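PDB 3JYZ: type IV pilin structural subunit from Pseudomonas aeruginosa, which probably polymerises through its N-terminal helix into type IV pili, the thin surface filaments associated with attachment and twitching motility. Local coordinates for residues A[92-97]-A[109-114]; A[71-76]-A[84-89]. One frame throughout, in Å; residues are numbered along the deposited sequence.

Contact 1 (A[92-97]-A[109-114]); sequences PYINDG and AGTRGT
The side chains of N95 and T114 lie side by side, pointing the same way; at the amide end, ND2 of N95 stays 3.8 Å from T114 OG1. G97 N donates to N95 OD1 from above the carbonyl plane, closing an Asx turn that starts the loop. The guanidinium of R112 takes G110 O over one face, near the rim, and bonds through NH1 to A31 O. Two backbone bonds join N95 and T114 as an antiparallel hydrogen-bonded pair: N95 N to T114 O is short, 2.8 Å, and almost straight (176°), whereas T114 N to N95 O is longer and more bent. N95 O is gripped again by a water, 2.8 Å away, that also bonds T114 OG1; the T114 first torsion (45°) sets this hydroxyl between backbone N and carbonyl carbon. G113, without a side chain, brings its CA to 3.2 Å from N95 O as a CA-H...O contact. On the buried side, CD1 of I94 reaches 3.7 Å from T111 O, and its CG2 rests near G113 CA. I94 also packs on L103, A106 and V107 of helix 103-109, whose C-terminal end finishes in a Schellman motif at G110. Residues 111-113 thus carry the chain from that helix into strand 114-120, which begins beside the end of strand 87-95.

Contact 2 (A[71-76]-A[84-89]); sequences TITYVA and AGNTLI
Y74 meets L88 on the closely packed side of this antiparallel pairing: the two side chains cross obliquely, with ring atom CE2 3.9 Å from L88 CG and the phenol OH 3.5 Å from L88 CD1. The ring also turns an edge to N86 O, which lies in its plane, 3.2 Å from Y74 CD2, and accepts the bond from Y74 N (2.8 Å). The phenol OH is itself hydrogen-bonded to V11 O of helix 4-28. I72 shares the face of L88, and both press on L15 of the same helix. The other face, bearing T71, T73, T87 and I89, is looser and, at its threonines, partly exposed. There T71 OG1 touches only the methyl CD1 of I89 (3.5 Å) across the pair, and T73 OG1 stands 3.8 Å from T87 CG2; the T87 hydroxyl turns instead to S139 OG. Two backbone bonds couple I72 with L88. Beyond the last bridge, Y74 and N86 keep one backbone bond and the N86 side chain supplies a second: with CG between backbone N and carbonyl carbon (chi1 66°), ND2 donates to Y74 O over 3.0 Å, in the carbonyl plane. The chemistry is therefore divided: I72, L88 and the Y74 ring make the side toward helix 4-28 mostly apolar, three threonines and the buried I89 line the other, and a side-chain amide completes the pairing next to the helix 76-79 connection.

How the contacts relate
Along the chain both segments of contact 2 come before those of contact 1, and the centres of the two contacts lie 28 Å apart on opposite sides of the centre of the chain. Strand 87-95 joins them, carrying one pairing near each end: residues 84-89 lead into it and pair with strand 70-74, while residues 92-97 finish it and meet the start of strand 114-120. The contacts do not otherwise touch. Both belong to the antiparallel sheet that packs against helix 4-28, as in pilins generally. Strand 114-120 carries C119, whose disulfide with C149 ties the C-terminal region to this sheet.

Contact 1 (A[92-97]-A[109-114])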
loop_
_atom_site.group_PDB
_atom_site.type_symbol
_atom_site.label_atom_id
_atom_site.label_comp_id
_atom_site.label_asym_id
_atom_site.label_seq_id
_atom_site.Cartn_x
_atom_site.Cartn_y
_atom_site.Cartn_z
ATOM N N PRO A 92 -5.777 2.642 2.590
ATOM C CA PRO A 92 -6.732 2.011 3.515
ATOM C C PRO A 92 -8.027 2.801 3.738
ATOM O O PRO A 92 -8.036 4.036 3.725
ATOM C CB PRO A 92 -5.955 1.937 4.833
ATOM C CG PRO A 92 -4.968 3.070 4.758
ATOM C CD PRO A 92 -4.735 3.412 3.296
ATOM N N TYR A 93 -9.113 2.060 3.960
ATOM C CA TYR A 93 -10.435 2.628 4.217
ATOM C C TYR A 93 -11.094 1.867 5.346
ATOM O O TYR A 93 -10.848 0.687 5.531
ATOM C CB TYR A 93 -11.318 2.514 2.969
ATOM C CG TYR A 93 -10.762 3.280 1.802
ATOM C CD1 TYR A 93 -9.708 2.767 1.050
ATOM C CD2 TYR A 93 -11.263 4.532 1.469
ATOM C CE1 TYR A 93 -9.179 3.482 -0.004
ATOM C CE2 TYR A 93 -10.735 5.255 0.407
ATOM C CZ TYR A 93 -9.690 4.721 -0.326
ATOM O OH TYR A 93 -9.159 5.432 -1.392
ATOM N N ILE A 94 -11.936 2.545 6.114
ATOM C CA ILE A 94 -12.772 1.838 7.067
ATOM C C ILE A 94 -14.157 1.654 6.482
ATOM O O ILE A 94 -14.752 2.594 5.953
ATOM C CB ILE A 94 -12.837 2.547 8.435
ATOM C CG1 ILE A 94 -11.572 2.223 9.230
ATOM C CG2 ILE A 94 -14.066 2.083 9.219
ATOM C CD1 ILE A 94 -11.375 3.054 10.454
ATOM N N ASN A 95 -14.623 0.411 6.552
ATOM C CA ASN A 95 -15.936 -0.006 6.095
ATOM C C ASN A 95 -16.840 -0.200 7.306
ATOM O O ASN A 95 -16.587 -1.073 8.138
ATOM C CB ASN A 95 -15.784 -1.335 5.350
ATOM C CG ASN A 95 -17.107 -2.018 5.092
ATOM O OD1 ASN A 95 -18.143 -1.368 5.009
ATOM N ND2 ASN A 95 -17.074 -3.341 4.957
ATOM N N ASP A 96 -17.879 0.620 7.409
ATOM C CA ASP A 96 -18.808 0.539 8.536
ATOM C C ASP A 96 -19.992 -0.391 8.261
ATOM O O ASP A 96 -20.944 -0.442 9.039
ATOM C CB ASP A 96 -19.302 1.937 8.931
ATOM C CG ASP A 96 -20.256 2.544 7.908
ATOM O OD1 ASP A 96 -20.467 1.944 6.837
ATOM O OD2 ASP A 96 -20.811 3.632 8.183
ATOM N N GLY A 97 -19.926 -1.119 7.152
ATOM C CA GLY A 97 -20.986 -2.034 6.775
ATOM C C GLY A 97 -21.644 -1.468 5.536
ATOM O O GLY A 97 -22.091 -2.215 4.662
ATOM N N ALA A 109 -12.745 10.407 13.302
ATOM C CA ALA A 109 -14.160 10.470 13.661
ATOM C C ALA A 109 -14.573 9.388 14.658
ATOM O O ALA A 109 -15.685 9.413 15.183
ATOM C CB ALA A 109 -15.023 10.381 12.408
ATOM N N GLY A 110 -13.690 8.430 14.901
ATOM C CA GLY A 110 -14.004 7.305 15.765
ATOM C C GLY A 110 -14.925 6.292 15.109
ATOM O O GLY A 110 -15.595 5.511 15.792
ATOM N N THR A 111 -14.951 6.289 13.780
ATOM C CA THR A 111 -15.828 5.385 13.045
ATOM C C THR A 111 -15.320 3.955 13.148
ATOM O O THR A 111 -14.186 3.667 12.773
ATOM C CB THR A 111 -15.920 5.767 11.561
ATOM O OG1 THR A 111 -16.333 7.131 11.444
ATOM C CG2 THR A 111 -16.932 4.878 10.847
ATOM N N ARG A 112 -16.162 3.056 13.601
ATOM C CA ARG A 112 -15.740 1.712 13.807
ATOM C C ARG A 112 -16.087 0.839 12.570
ATOM O O ARG A 112 -16.991 1.093 11.918
ATOM C CB ARG A 112 -16.350 1.104 15.087
ATOM C CG ARG A 112 -15.866 1.649 16.433
ATOM C CD ARG A 112 -14.389 2.074 16.484
ATOM N NE ARG A 112 -14.086 2.692 17.790
ATOM C CZ ARG A 112 -13.121 3.565 18.038
ATOM N NH1 ARG A 112 -12.269 3.921 17.115
ATOM N NH2 ARG A 112 -13.006 4.052 19.255
ATOM N N GLY A 113 -15.300 -0.158 12.324
ATOM C CA GLY A 113 -15.523 -1.020 11.182
ATOM C C GLY A 113 -14.271 -1.797 10.849
ATOM O O GLY A 113 -13.317 -1.822 11.624
ATOM N N THR A 114 -14.277 -2.437 9.688
ATOM C CA THR A 114 -13.131 -3.216 9.248
ATOM C C THR A 114 -12.347 -2.414 8.210
ATOM O O THR A 114 -12.865 -1.462 7.631
ATOM C CB THR A 114 -13.573 -4.558 8.666
ATOM O OG1 THR A 114 -14.688 -4.343 7.798
ATOM C CG2 THR A 114 -13.993 -5.502 9.786
HETATM O O HOH W 1 -17.344 -3.792 8.267
#

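Contact 2 (A[71-76]-A[84-89])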
loop_
_atom_site.group_PDB
_atom_site.type_symbol
_atom_site.label_atom_id
_atom_site.label_comp_id
_atom_site.label_asym_id
_atom_site.label_seq_id
_atom_site.Cartn_x
_atom_site.Cartn_y
_atom_site.Cartn_z
ATOM N N THR A 71 3.367 3.214 0.433
ATOM C CA THR A 71 4.025 3.186 -0.869
ATOM C C THR A 71 5.061 2.079 -0.875
ATOM O O THR A 71 5.947 2.041 -0.009
ATOM C CB THR A 71 4.727 4.519 -1.176
ATOM O OG1 THR A 71 3.756 5.568 -1.160
ATOM C CG2 THR A 71 5.408 4.473 -2.542
ATOM N N ILE A 72 4.939 1.167 -1.833
ATOM C CA ILE A 72 5.956 0.151 -2.044
ATOM C C ILE A 72 6.803 0.591 -3.227
ATOM O O ILE A 72 6.278 0.843 -4.322
ATOM C CB ILE A 72 5.341 -1.195 -2.387
ATOM C CG1 ILE A 72 4.349 -1.623 -1.309
ATOM C CG2 ILE A 72 6.440 -2.241 -2.576
ATOM C CD1 ILE A 72 3.551 -2.858 -1.715
ATOM N N THR A 73 8.110 0.700 -2.997
ATOM C CA THR A 73 9.058 1.057 -4.039
ATOM C C THR A 73 9.894 -0.167 -4.375
ATOM O O THR A 73 10.496 -0.778 -3.496
ATOM C CB THR A 73 9.967 2.210 -3.571
ATOM O OG1 THR A 73 9.164 3.360 -3.278
ATOM C CG2 THR A 73 11.006 2.557 -4.651
ATOM N N TYR A 74 9.920 -0.537 -5.652
ATOM C CA TYR A 74 10.637 -1.728 -6.094
ATOM C C TYR A 74 12.031 -1.408 -6.609
ATOM O O TYR A 74 12.271 -0.307 -7.084
ATOM C CB TYR A 74 9.834 -2.413 -7.200
ATOM C CG TYR A 74 8.575 -3.018 -6.656
ATOM C CD1 TYR A 74 8.569 -4.311 -6.176
ATOM C CD2 TYR A 74 7.404 -2.275 -6.573
ATOM C CE1 TYR A 74 7.426 -4.874 -5.653
ATOM C CE2 TYR A 74 6.247 -2.831 -6.044
ATOM C CZ TYR A 74 6.269 -4.133 -5.594
ATOM O OH TYR A 74 5.142 -4.727 -5.059
ATOM N N VAL A 75 12.939 -2.374 -6.501
ATOM C CA VAL A 75 14.261 -2.227 -7.104
ATOM C C VAL A 75 14.091 -2.533 -8.591
ATOM O O VAL A 75 14.008 -3.696 -8.994
ATOM C CB VAL A 75 15.302 -3.157 -6.457
ATOM C CG1 VAL A 75 16.712 -2.771 -6.924
ATOM C CG2 VAL A 75 15.205 -3.086 -4.923
ATOM N N ALA A 76 14.006 -1.476 -9.389
ATOM C CA ALA A 76 13.623 -1.611 -10.792
ATOM C C ALA A 76 14.463 -2.643 -11.548
ATOM O O ALA A 76 13.923 -3.480 -12.265
ATOM C CB ALA A 76 13.661 -0.271 -11.484
ATOM N N ALA A 84 11.578 4.699 -13.362
ATOM C CA ALA A 84 10.622 5.521 -12.632
ATOM C C ALA A 84 9.236 4.883 -12.617
ATOM O O ALA A 84 8.265 5.522 -12.229
ATOM C CB ALA A 84 10.552 6.929 -13.223
ATOM N N GLY A 85 9.149 3.631 -13.052
ATOM C CA GLY A 85 7.876 2.931 -13.064
ATOM C C GLY A 85 7.783 1.848 -12.007
ATOM O O GLY A 85 7.442 0.706 -12.313
ATOM N N ASN A 86 8.102 2.199 -10.763
ATOM C CA ASN A 86 8.449 1.201 -9.761
ATOM C C ASN A 86 7.700 1.268 -8.439
ATOM O O ASN A 86 8.143 0.678 -7.447
ATOM C CB ASN A 86 9.969 1.169 -9.537
ATOM C CG ASN A 86 10.491 2.451 -8.929
ATOM O OD1 ASN A 86 9.893 3.511 -9.094
ATOM N ND2 ASN A 86 11.610 2.359 -8.208
ATOM N N THR A 87 6.567 1.962 -8.412
ATOM C CA THR A 87 5.824 2.051 -7.152
ATOM C C THR A 87 4.395 1.550 -7.248
ATOM O O THR A 87 3.735 1.667 -8.292
ATOM C CB THR A 87 5.786 3.485 -6.569
ATOM O OG1 THR A 87 4.969 4.324 -7.395
ATOM C CG2 THR A 87 7.189 4.066 -6.476
ATOM N N LEU A 88 3.945 0.984 -6.133
ATOM C CA LEU A 88 2.544 0.691 -5.904
ATOM C C LEU A 88 2.083 1.458 -4.666
ATOM O O LEU A 88 2.870 1.697 -3.745
ATOM C CB LEU A 88 2.336 -0.805 -5.665
ATOM C CG LEU A 88 2.593 -1.753 -6.828
ATOM C CD1 LEU A 88 2.308 -3.198 -6.405
ATOM C CD2 LEU A 88 1.739 -1.351 -8.037
ATOM N N ILE A 89 0.807 1.833 -4.654
ATOM C CA ILE A 89 0.208 2.518 -3.521
ATOM C C ILE A 89 -0.887 1.634 -2.920
ATOM O O ILE A 89 -1.731 1.107 -3.647
ATOM C CB ILE A 89 -0.427 3.854 -3.940
ATOM C CG1 ILE A 89 0.558 4.708 -4.749
ATOM C CG2 ILE A 89 -0.953 4.596 -2.708
ATOM C CD1 ILE A 89 1.800 5.076 -4.002
#